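Local structure of amidohydrolase (Xanthomonas campestris pv. campestris, 4DZH) at residues A[80-85]-A[148-153]; A[117-122]-A[435-440]; A[154-159]-A[378-383]. The protein probably removes the amino group hydrolytically from adenosine-type nucleosides such as 5'-methylthioadenosine, using a zinc ion held in its TIM-barrel fold. One frame throughout, in Å; residues are numbered along the deposited sequence.

Interaction 1 of 3, residues A[80-85]-A[148-153]; sequences THNPMT and AVYKQH. With ZN (zinc ion), chain E.
Asn82 and Tyr150 meet deep in the protein, the side-chain amide of one reaching the phenol of the other. Followed outward, Tyr150 leaves helix 143-152 with CB directed toward 80-85 and CG beside the backbone N (chi1 -74°), which sends the ring across to Asn82. The ring carbon CD2 lies on the CB of Ala157, and CZ on the CG2 of Thr121. At the tip, Tyr150 OH takes a hydrogen bond from Asn82 ND2 at 3.0 Å, nearly straight at 161°. The oxygen lies in the amide plane, while ring and amide are turned 54° apart. A long apolar ring lets tyrosine span the core and still present a polar atom at its end; the asparagine amide supplies the N-H donor. Asn82 directly follows His81, whose NE2 binds the zinc at 2.0 Å together with His79, His228, Asp316 and a water, at the C-terminal end of the barrel strands in this amidohydrolase. Tyr150 OH also hydrogen-bonds Glu138 OE1, and that carboxylate holds Thr80 OG1 and the backbone N of Asn82 as well, so the buried polar groups beside the metal-binding loop are shared in one network around Glu138.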
loop_
_atom_site.group_PDB
_atom_site.type_symbol
_atom_site.label_atom_id
_atom_site.label_comp_id
_atom_site.label_asym_id
_atom_site.label_seq_id
_atom_site.Cartn_x
_atom_site.Cartn_y
_atom_site.Cartn_z
ATOM N N THR A 80 -15.664 4.463 -7.912
ATOM C CA THR A 80 -14.679 5.144 -8.763
ATOM C C THR A 80 -15.179 6.462 -9.349
ATOM O O THR A 80 -16.378 6.684 -9.540
ATOM C CB THR A 80 -14.216 4.248 -9.946
ATOM O OG1 THR A 80 -15.373 3.824 -10.702
ATOM C CG2 THR A 80 -13.493 3.004 -9.391
ATOM N N HIS A 81 -14.229 7.340 -9.672
ATOM C CA HIS A 81 -14.457 8.515 -10.515
ATOM C C HIS A 81 -13.354 8.418 -11.562
ATOM O O HIS A 81 -12.366 9.150 -11.505
ATOM C CB HIS A 81 -14.321 9.832 -9.722
ATOM C CG HIS A 81 -15.175 9.909 -8.489
ATOM N ND1 HIS A 81 -16.556 9.924 -8.545
ATOM C CD2 HIS A 81 -14.844 9.993 -7.179
ATOM C CE1 HIS A 81 -17.044 10.008 -7.317
ATOM N NE2 HIS A 81 -16.025 10.019 -6.469
ATOM N N ASN A 82 -13.516 7.482 -12.484
ATOM C CA ASN A 82 -12.343 7.047 -13.248
ATOM C C ASN A 82 -11.675 8.060 -14.229
ATOM O O ASN A 82 -10.455 7.996 -14.419
ATOM C CB ASN A 82 -12.585 5.641 -13.867
ATOM C CG ASN A 82 -12.121 4.509 -12.938
ATOM O OD1 ASN A 82 -11.349 4.722 -11.962
ATOM N ND2 ASN A 82 -12.545 3.283 -13.257
ATOM N N PRO A 83 -12.441 9.005 -14.791
ATOM C CA PRO A 83 -11.767 10.022 -15.613
ATOM C C PRO A 83 -10.723 10.810 -14.817
ATOM O O PRO A 83 -9.843 11.419 -15.404
ATOM C CB PRO A 83 -12.918 10.937 -16.054
ATOM C CG PRO A 83 -14.091 10.000 -16.135
ATOM C CD PRO A 83 -13.907 9.088 -14.908
ATOM N N MET A 84 -10.824 10.818 -13.485
ATOM C CA MET A 84 -9.830 11.513 -12.684
ATOM C C MET A 84 -8.440 10.834 -12.685
ATOM O O MET A 84 -7.512 11.366 -12.088
ATOM C CB MET A 84 -10.361 11.783 -11.260
ATOM C CG MET A 84 -11.737 12.425 -11.277
ATOM S SD MET A 84 -12.394 12.907 -9.668
ATOM C CE MET A 84 -11.437 14.371 -9.312
ATOM N N THR A 85 -8.260 9.698 -13.379
ATOM C CA THR A 85 -6.910 9.200 -13.602
ATOM C C THR A 85 -6.101 10.289 -14.306
ATOM O O THR A 85 -4.919 10.447 -14.053
ATOM C CB THR A 85 -6.834 8.003 -14.532
ATOM O OG1 THR A 85 -7.556 8.321 -15.728
ATOM C CG2 THR A 85 -7.400 6.797 -13.903
ATOM N N ALA A 148 -20.413 3.257 -22.787
ATOM C CA ALA A 148 -19.956 2.827 -24.113
ATOM C C ALA A 148 -18.503 2.371 -24.065
ATOM O O ALA A 148 -18.150 1.327 -24.658
ATOM C CB ALA A 148 -20.143 3.938 -25.132
ATOM N N VAL A 149 -17.652 3.145 -23.364
ATOM C CA VAL A 149 -16.237 2.812 -23.230
ATOM C C VAL A 149 -16.017 1.507 -22.496
ATOM O O VAL A 149 -15.301 0.654 -22.980
ATOM C CB VAL A 149 -15.426 3.931 -22.557
ATOM C CG1 VAL A 149 -14.012 3.465 -22.266
ATOM C CG2 VAL A 149 -15.417 5.147 -23.443
ATOM N N TYR A 150 -16.677 1.326 -21.350
ATOM C CA TYR A 150 -16.582 0.048 -20.652
ATOM C C TYR A 150 -17.049 -1.129 -21.549
ATOM O O TYR A 150 -16.372 -2.155 -21.599
ATOM C CB TYR A 150 -17.378 0.082 -19.346
ATOM C CG TYR A 150 -16.700 0.907 -18.252
ATOM C CD1 TYR A 150 -15.407 0.648 -17.814
ATOM C CD2 TYR A 150 -17.396 1.936 -17.630
ATOM C CE1 TYR A 150 -14.818 1.389 -16.807
ATOM C CE2 TYR A 150 -16.795 2.670 -16.609
ATOM C CZ TYR A 150 -15.522 2.397 -16.222
ATOM O OH TYR A 150 -14.879 3.104 -15.211
ATOM N N LYS A 151 -18.190 -0.954 -22.229
ATOM C CA LYS A 151 -18.781 -2.008 -23.063
ATOM C C LYS A 151 -17.784 -2.337 -24.166
ATOM O O LYS A 151 -17.492 -3.504 -24.407
ATOM C CB LYS A 151 -20.094 -1.543 -23.658
ATOM C CG LYS A 151 -20.751 -2.615 -24.540
ATOM C CD LYS A 151 -21.038 -3.873 -23.729
ATOM C CE LYS A 151 -21.764 -4.957 -24.591
ATOM N NZ LYS A 151 -22.513 -5.939 -23.771
ATOM N N GLN A 152 -17.222 -1.319 -24.817
ATOM C CA GLN A 152 -16.272 -1.568 -25.933
ATOM C C GLN A 152 -15.050 -2.397 -25.472
ATOM O O GLN A 152 -14.501 -3.239 -26.217
ATOM C CB GLN A 152 -15.837 -0.209 -26.519
ATOM C CG GLN A 152 -14.758 -0.255 -27.612
ATOM C CD GLN A 152 -13.957 1.053 -27.684
ATOM O OE1 GLN A 152 -14.459 2.123 -27.297
ATOM N NE2 GLN A 152 -12.696 0.968 -28.165
ATOM N N HIS A 153 -14.612 -2.188 -24.229
ATOM C CA HIS A 153 -13.462 -2.897 -23.725
ATOM C C HIS A 153 -13.810 -4.209 -23.047
ATOM O O HIS A 153 -12.917 -4.895 -22.480
ATOM C CB HIS A 153 -12.664 -2.016 -22.732
ATOM C CG HIS A 153 -11.892 -0.925 -23.398
ATOM N ND1 HIS A 153 -12.453 0.278 -23.745
ATOM C CD2 HIS A 153 -10.622 -0.904 -23.871
ATOM C CE1 HIS A 153 -11.546 1.024 -24.361
ATOM N NE2 HIS A 153 -10.433 0.326 -24.455
HETATM ZN ZN ZN E . -16.252 9.687 -4.533
HETATM O O HOH W 1 -15.609 10.674 -2.888
#

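Interaction 2 of 3, residues A[117-122]-A[435-440]; sequences VADGTT and VANARQ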
loop_
_atom_site.group_PDB
_atom_site.type_symbol
_atom_site.label_atom_id
_atom_site.label_comp_id
_atom_site.label_asym_id
_atom_site.label_seq_id
_atom_site.Cartn_x
_atom_site.Cartn_y
_atom_site.Cartn_z
ATOM N N VAL A 117 -13.640 12.390 -20.607
ATOM C CA VAL A 117 -14.210 11.253 -19.912
ATOM C C VAL A 117 -13.849 9.945 -20.601
ATOM O O VAL A 117 -13.529 8.947 -19.948
ATOM C CB VAL A 117 -15.698 11.450 -19.752
ATOM C CG1 VAL A 117 -16.389 10.181 -19.295
ATOM C CG2 VAL A 117 -15.947 12.583 -18.791
ATOM N N ALA A 118 -13.881 9.920 -21.930
ATOM C CA ALA A 118 -13.491 8.695 -22.601
ATOM C C ALA A 118 -12.016 8.335 -22.375
ATOM O O ALA A 118 -11.699 7.164 -22.144
ATOM C CB ALA A 118 -13.804 8.759 -24.116
ATOM N N ASP A 119 -11.118 9.319 -22.465
ATOM C CA ASP A 119 -9.696 9.033 -22.361
ATOM C C ASP A 119 -9.363 8.605 -20.906
ATOM O O ASP A 119 -8.592 7.643 -20.708
ATOM C CB ASP A 119 -8.868 10.259 -22.735
ATOM C CG ASP A 119 -8.903 10.565 -24.249
ATOM O OD1 ASP A 119 -9.410 9.725 -25.023
ATOM O OD2 ASP A 119 -8.414 11.658 -24.621
ATOM N N GLY A 120 -9.926 9.319 -19.931
ATOM C CA GLY A 120 -9.649 9.025 -18.533
ATOM C C GLY A 120 -10.192 7.650 -18.126
ATOM O O GLY A 120 -9.535 6.882 -17.413
ATOM N N THR A 121 -11.369 7.319 -18.613
ATOM C CA THR A 121 -11.952 6.009 -18.345
ATOM C C THR A 121 -11.122 4.900 -18.960
ATOM O O THR A 121 -10.887 3.833 -18.346
ATOM C CB THR A 121 -13.394 5.958 -18.881
ATOM O OG1 THR A 121 -14.165 6.980 -18.219
ATOM C CG2 THR A 121 -14.008 4.623 -18.573
ATOM N N THR A 122 -10.657 5.136 -20.200
ATOM C CA THR A 122 -9.855 4.158 -20.885
ATOM C C THR A 122 -8.514 3.925 -20.177
ATOM O O THR A 122 -8.083 2.773 -19.996
ATOM C CB THR A 122 -9.622 4.599 -22.344
ATOM O OG1 THR A 122 -10.877 4.750 -22.983
ATOM C CG2 THR A 122 -8.783 3.583 -23.068
ATOM N N VAL A 435 -0.166 6.268 -22.739
ATOM C CA VAL A 435 0.789 7.175 -22.110
ATOM C C VAL A 435 0.906 8.474 -22.902
ATOM O O VAL A 435 0.856 9.580 -22.328
ATOM C CB VAL A 435 2.174 6.517 -21.884
ATOM C CG1 VAL A 435 3.209 7.547 -21.328
ATOM C CG2 VAL A 435 2.046 5.335 -20.965
ATOM N N ALA A 436 0.990 8.376 -24.233
ATOM C CA ALA A 436 1.073 9.620 -24.994
ATOM C C ALA A 436 -0.166 10.476 -24.788
ATOM O O ALA A 436 -0.070 11.698 -24.667
ATOM C CB ALA A 436 1.303 9.357 -26.501
ATOM N N ASN A 437 -1.358 9.853 -24.763
ATOM C CA ASN A 437 -2.572 10.603 -24.520
ATOM C C ASN A 437 -2.549 11.299 -23.150
ATOM O O ASN A 437 -3.034 12.417 -23.008
ATOM C CB ASN A 437 -3.820 9.687 -24.669
ATOM C CG ASN A 437 -5.109 10.386 -24.285
ATOM O OD1 ASN A 437 -5.541 10.306 -23.136
ATOM N ND2 ASN A 437 -5.730 11.087 -25.233
ATOM N N ALA A 438 -2.023 10.611 -22.139
ATOM C CA ALA A 438 -1.985 11.145 -20.765
ATOM C C ALA A 438 -1.078 12.405 -20.634
ATOM O O ALA A 438 -1.396 13.376 -19.940
ATOM C CB ALA A 438 -1.537 10.063 -19.791
ATOM N N ARG A 439 -0.002 12.390 -21.382
ATOM C CA ARG A 439 0.878 13.558 -21.466
ATOM C C ARG A 439 0.224 14.778 -22.131
ATOM O O ARG A 439 0.461 15.922 -21.699
ATOM C CB ARG A 439 2.138 13.170 -22.190
ATOM C CG ARG A 439 2.703 11.924 -21.597
ATOM C CD ARG A 439 4.059 11.584 -22.157
ATOM N NE ARG A 439 4.892 10.960 -21.134
ATOM C CZ ARG A 439 5.763 9.981 -21.375
ATOM N NH1 ARG A 439 5.899 9.494 -22.599
ATOM N NH2 ARG A 439 6.505 9.483 -20.391
ATOM N N GLN A 440 -0.616 14.549 -23.158
ATOM C CA GLN A 440 -1.393 15.646 -23.711
ATOM C C GLN A 440 -2.242 16.287 -22.666
ATOM O O GLN A 440 -2.255 17.508 -22.513
ATOM C CB GLN A 440 -2.336 15.175 -24.843
ATOM C CG GLN A 440 -3.295 16.337 -25.274
ATOM C CD GLN A 440 -4.424 15.887 -26.157
ATOM O OE1 GLN A 440 -5.431 15.340 -25.685
ATOM N NE2 GLN A 440 -4.266 16.106 -27.450
#
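Asp119 and Asn437 face each other between two helices with their flat groups almost perpendicular, the carboxylate and amide planes standing 85° apart. The amide does not come to the rim of the acid: Asn437 ND2 reaches Asp119 OD2 from above the carboxylate plane, at 2.8 Å and with an N-H...O angle of 153°. On the donor side the oxygen is tilted modestly from the amide plane. The other end of the amide lies over the base of the acid, with Asn437 OD1 3.4 Å from Asp119 CB, a van der Waals approach that sets the amide alongside the stem of the aspartate. Asn437 gets there because its CG is anti to the backbone N (chi1 174°), which extends the short side chain off its helix; Asp119 holds its carboxylate in place with CG beside the backbone N. The same Asp119 OD2 accepts a hydrogen bond from Trp441 NE1, one turn further along, so a single acid oxygen is held by two donors of one helix. The contact ties helix 114-130, in the family's catalytic barrel domain, to helix 431-447, the last helix of the chain, which lies against helix 114-130 on the outside of the barrel. Val435, Ala438 and Arg439 on that helix also pack against Ser387, Pro393 and Gln392 of the second subunit, placing the helix between barrel and dimer partner. An aspartate fits a partly exposed helix surface, where its charge can probably stay partly hydrated, and asparagine offers it an N-H without adding a charge.

Interaction 3 of 3, residues A[154-159]-A[378-383]; sequences GFRALV and QADLVC
Gln378 opens the contact by laying its aliphatic stem beside the guanidinium of Arg156: its CB lies 3.6 Å from Arg156 NH2, approaching obliquely. The chain then bends at chi2 (-67°), bringing the amide round to the arginine. Its OE1 and Arg156 NH2 share a water, which accepts from the arginine at 3.0 Å and donates to Gln378 OE1. Glutamine suits this partly exposed position, since its methylenes pack while its amide reaches the water. Ala379 is the centre of an inverse gamma turn, a tight bend that lets the residues before and after it face the same arginine; its small methyl points away from strand 156-163. Asp380 carries the main bond. Arg156 NE meets OD2 at 2.7 Å and Arg156 NH2 meets OD1 at 2.9 Å, a side-on bidentate salt bridge. Both oxygens are approached on their syn side, and the two groups are nearly coplanar (27° apart) and meet edge to edge. Arg156 reaches this position with CG anti to its own N and a bend at chi3 (-57°) that swings the guanidinium to the acid. From Leu381 on, the segment becomes strand 381-385, which pairs antiparallel with strand 69-80. Arg156 stands at the start of barrel strand 156-163, so the bridge joins the N-terminal end of that strand to the run into strand 381-385. Asp380 OD1 also accepts from the backbone N of Ala416. Arg369 brings a like charge close to Arg156 NH1, which would raise the cost of burying the arginine; the paired carboxylate probably offsets much of it, and two bonds, one to each oxygen, fix the rotation of both flat groups.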
loop_
_atom_site.group_PDB
_atom_site.type_symbol
_atom_site.label_atom_id
_atom_site.label_comp_id
_atom_site.label_asym_id
_atom_site.label_seq_id
_atom_site.Cartn_x
_atom_site.Cartn_y
_atom_site.Cartn_z
ATOM N N GLY A 154 -15.090 -4.553 -23.051
ATOM C CA GLY A 154 -15.515 -5.732 -22.334
ATOM C C GLY A 154 -15.343 -5.721 -20.828
ATOM O O GLY A 154 -15.072 -6.753 -20.235
ATOM N N PHE A 155 -15.531 -4.557 -20.201
ATOM C CA PHE A 155 -15.214 -4.386 -18.800
ATOM C C PHE A 155 -16.525 -4.175 -18.043
ATOM O O PHE A 155 -17.379 -3.450 -18.528
ATOM C CB PHE A 155 -14.258 -3.180 -18.632
ATOM C CG PHE A 155 -13.677 -3.052 -17.248
ATOM C CD1 PHE A 155 -14.400 -2.474 -16.198
ATOM C CD2 PHE A 155 -12.402 -3.518 -16.994
ATOM C CE1 PHE A 155 -13.853 -2.394 -14.915
ATOM C CE2 PHE A 155 -11.841 -3.462 -15.695
ATOM C CZ PHE A 155 -12.563 -2.878 -14.657
ATOM N N ARG A 156 -16.700 -4.861 -16.902
ATOM C CA ARG A 156 -17.992 -4.832 -16.216
ATOM C C ARG A 156 -18.171 -3.562 -15.380
ATOM O O ARG A 156 -17.253 -3.107 -14.700
ATOM C CB ARG A 156 -18.122 -6.066 -15.322
ATOM C CG ARG A 156 -19.579 -6.372 -14.907
ATOM C CD ARG A 156 -19.625 -7.672 -14.118
ATOM N NE ARG A 156 -19.070 -8.773 -14.895
ATOM C CZ ARG A 156 -19.735 -9.414 -15.862
ATOM N NH1 ARG A 156 -20.977 -9.039 -16.204
ATOM N NH2 ARG A 156 -19.153 -10.416 -16.507
ATOM N N ALA A 157 -19.375 -3.004 -15.412
ATOM C CA ALA A 157 -19.588 -1.777 -14.648
ATOM C C ALA A 157 -21.025 -1.560 -14.271
ATOM O O ALA A 157 -21.944 -1.778 -15.063
ATOM C CB ALA A 157 -19.124 -0.581 -15.468
ATOM N N LEU A 158 -21.187 -1.032 -13.069
ATOM C CA LEU A 158 -22.459 -0.371 -12.685
ATOM C C LEU A 158 -22.174 1.112 -12.876
ATOM O O LEU A 158 -21.257 1.661 -12.213
ATOM C CB LEU A 158 -22.789 -0.679 -11.214
ATOM C CG LEU A 158 -24.075 0.018 -10.706
ATOM C CD1 LEU A 158 -25.318 -0.394 -11.497
ATOM C CD2 LEU A 158 -24.309 -0.256 -9.217
ATOM N N VAL A 159 -22.877 1.744 -13.817
ATOM C CA VAL A 159 -22.544 3.111 -14.233
ATOM C C VAL A 159 -23.576 4.057 -13.679
ATOM O O VAL A 159 -24.781 3.878 -13.900
ATOM C CB VAL A 159 -22.493 3.228 -15.769
ATOM C CG1 VAL A 159 -22.259 4.684 -16.184
ATOM C CG2 VAL A 159 -21.383 2.347 -16.322
ATOM N N GLN A 378 -20.497 -15.717 -13.981
ATOM C CA GLN A 378 -19.641 -15.234 -15.068
ATOM C C GLN A 378 -18.169 -15.446 -14.747
ATOM O O GLN A 378 -17.751 -15.342 -13.586
ATOM C CB GLN A 378 -19.873 -13.733 -15.259
ATOM C CG GLN A 378 -21.294 -13.363 -15.719
ATOM C CD GLN A 378 -21.603 -13.843 -17.118
ATOM O OE1 GLN A 378 -21.013 -13.383 -18.092
ATOM N NE2 GLN A 378 -22.559 -14.753 -17.231
ATOM N N ALA A 379 -17.400 -15.754 -15.780
ATOM C CA ALA A 379 -15.983 -16.066 -15.621
ATOM C C ALA A 379 -15.150 -14.781 -15.577
ATOM O O ALA A 379 -14.403 -14.489 -16.504
ATOM C CB ALA A 379 -15.513 -16.961 -16.729
ATOM N N ASP A 380 -15.348 -14.010 -14.516
ATOM C CA ASP A 380 -14.484 -12.853 -14.202
ATOM C C ASP A 380 -13.439 -13.352 -13.184
ATOM O O ASP A 380 -13.746 -13.534 -11.982
ATOM C CB ASP A 380 -15.290 -11.738 -13.557
ATOM C CG ASP A 380 -16.314 -11.056 -14.513
ATOM O OD1 ASP A 380 -16.647 -11.561 -15.607
ATOM O OD2 ASP A 380 -16.770 -9.944 -14.125
ATOM N N LEU A 381 -12.223 -13.565 -13.671
ATOM C CA LEU A 381 -11.207 -14.321 -12.936
ATOM C C LEU A 381 -9.852 -13.661 -13.072
ATOM O O LEU A 381 -9.570 -13.036 -14.114
ATOM C CB LEU A 381 -11.101 -15.732 -13.501
ATOM C CG LEU A 381 -12.420 -16.506 -13.483
ATOM C CD1 LEU A 381 -12.312 -17.776 -14.291
ATOM C CD2 LEU A 381 -12.777 -16.807 -12.053
ATOM N N VAL A 382 -9.042 -13.864 -12.047
ATOM C CA VAL A 382 -7.683 -13.305 -11.998
ATOM C C VAL A 382 -6.689 -14.361 -11.495
ATOM O O VAL A 382 -6.944 -15.041 -10.486
ATOM C CB VAL A 382 -7.676 -12.067 -11.071
ATOM C CG1 VAL A 382 -6.207 -11.559 -10.911
ATOM C CG2 VAL A 382 -8.528 -10.973 -11.683
ATOM N N CYS A 383 -5.542 -14.437 -12.179
ATOM C CA CYS A 383 -4.393 -15.249 -11.741
ATOM C C CYS A 383 -3.394 -14.298 -11.094
ATOM O O CYS A 383 -2.996 -13.323 -11.731
ATOM C CB CYS A 383 -3.719 -15.937 -12.929
ATOM S SG CYS A 383 -4.592 -17.452 -13.419
HETATM O O HOH W 2 -21.200 -10.921 -18.671
#

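Interactions 1 and 3 are buried, whereas interaction 2 lies at the surface. Interaction 1 stands by the zinc site and works through an amide-phenol bond between neutral groups, with the Glu138 carboxylate behind it; interaction 3, away from the annotated sites, uses a full charge pair; interaction 2 mixes the two, a charged acid with a neutral amide. Interactions 1 and 2 adjoin through helix 114-130: Thr85 OG1 probably bonds to Gly120 O, and Thr121 packs on Tyr150. Interactions 1 and 3 follow on along the chain, since helix 143-152 leads into strand 156-163 and Tyr150 O probably bonds to Phe155 N. Interactions 2 and 3 do not touch, their nearest atoms being about 7 Å apart.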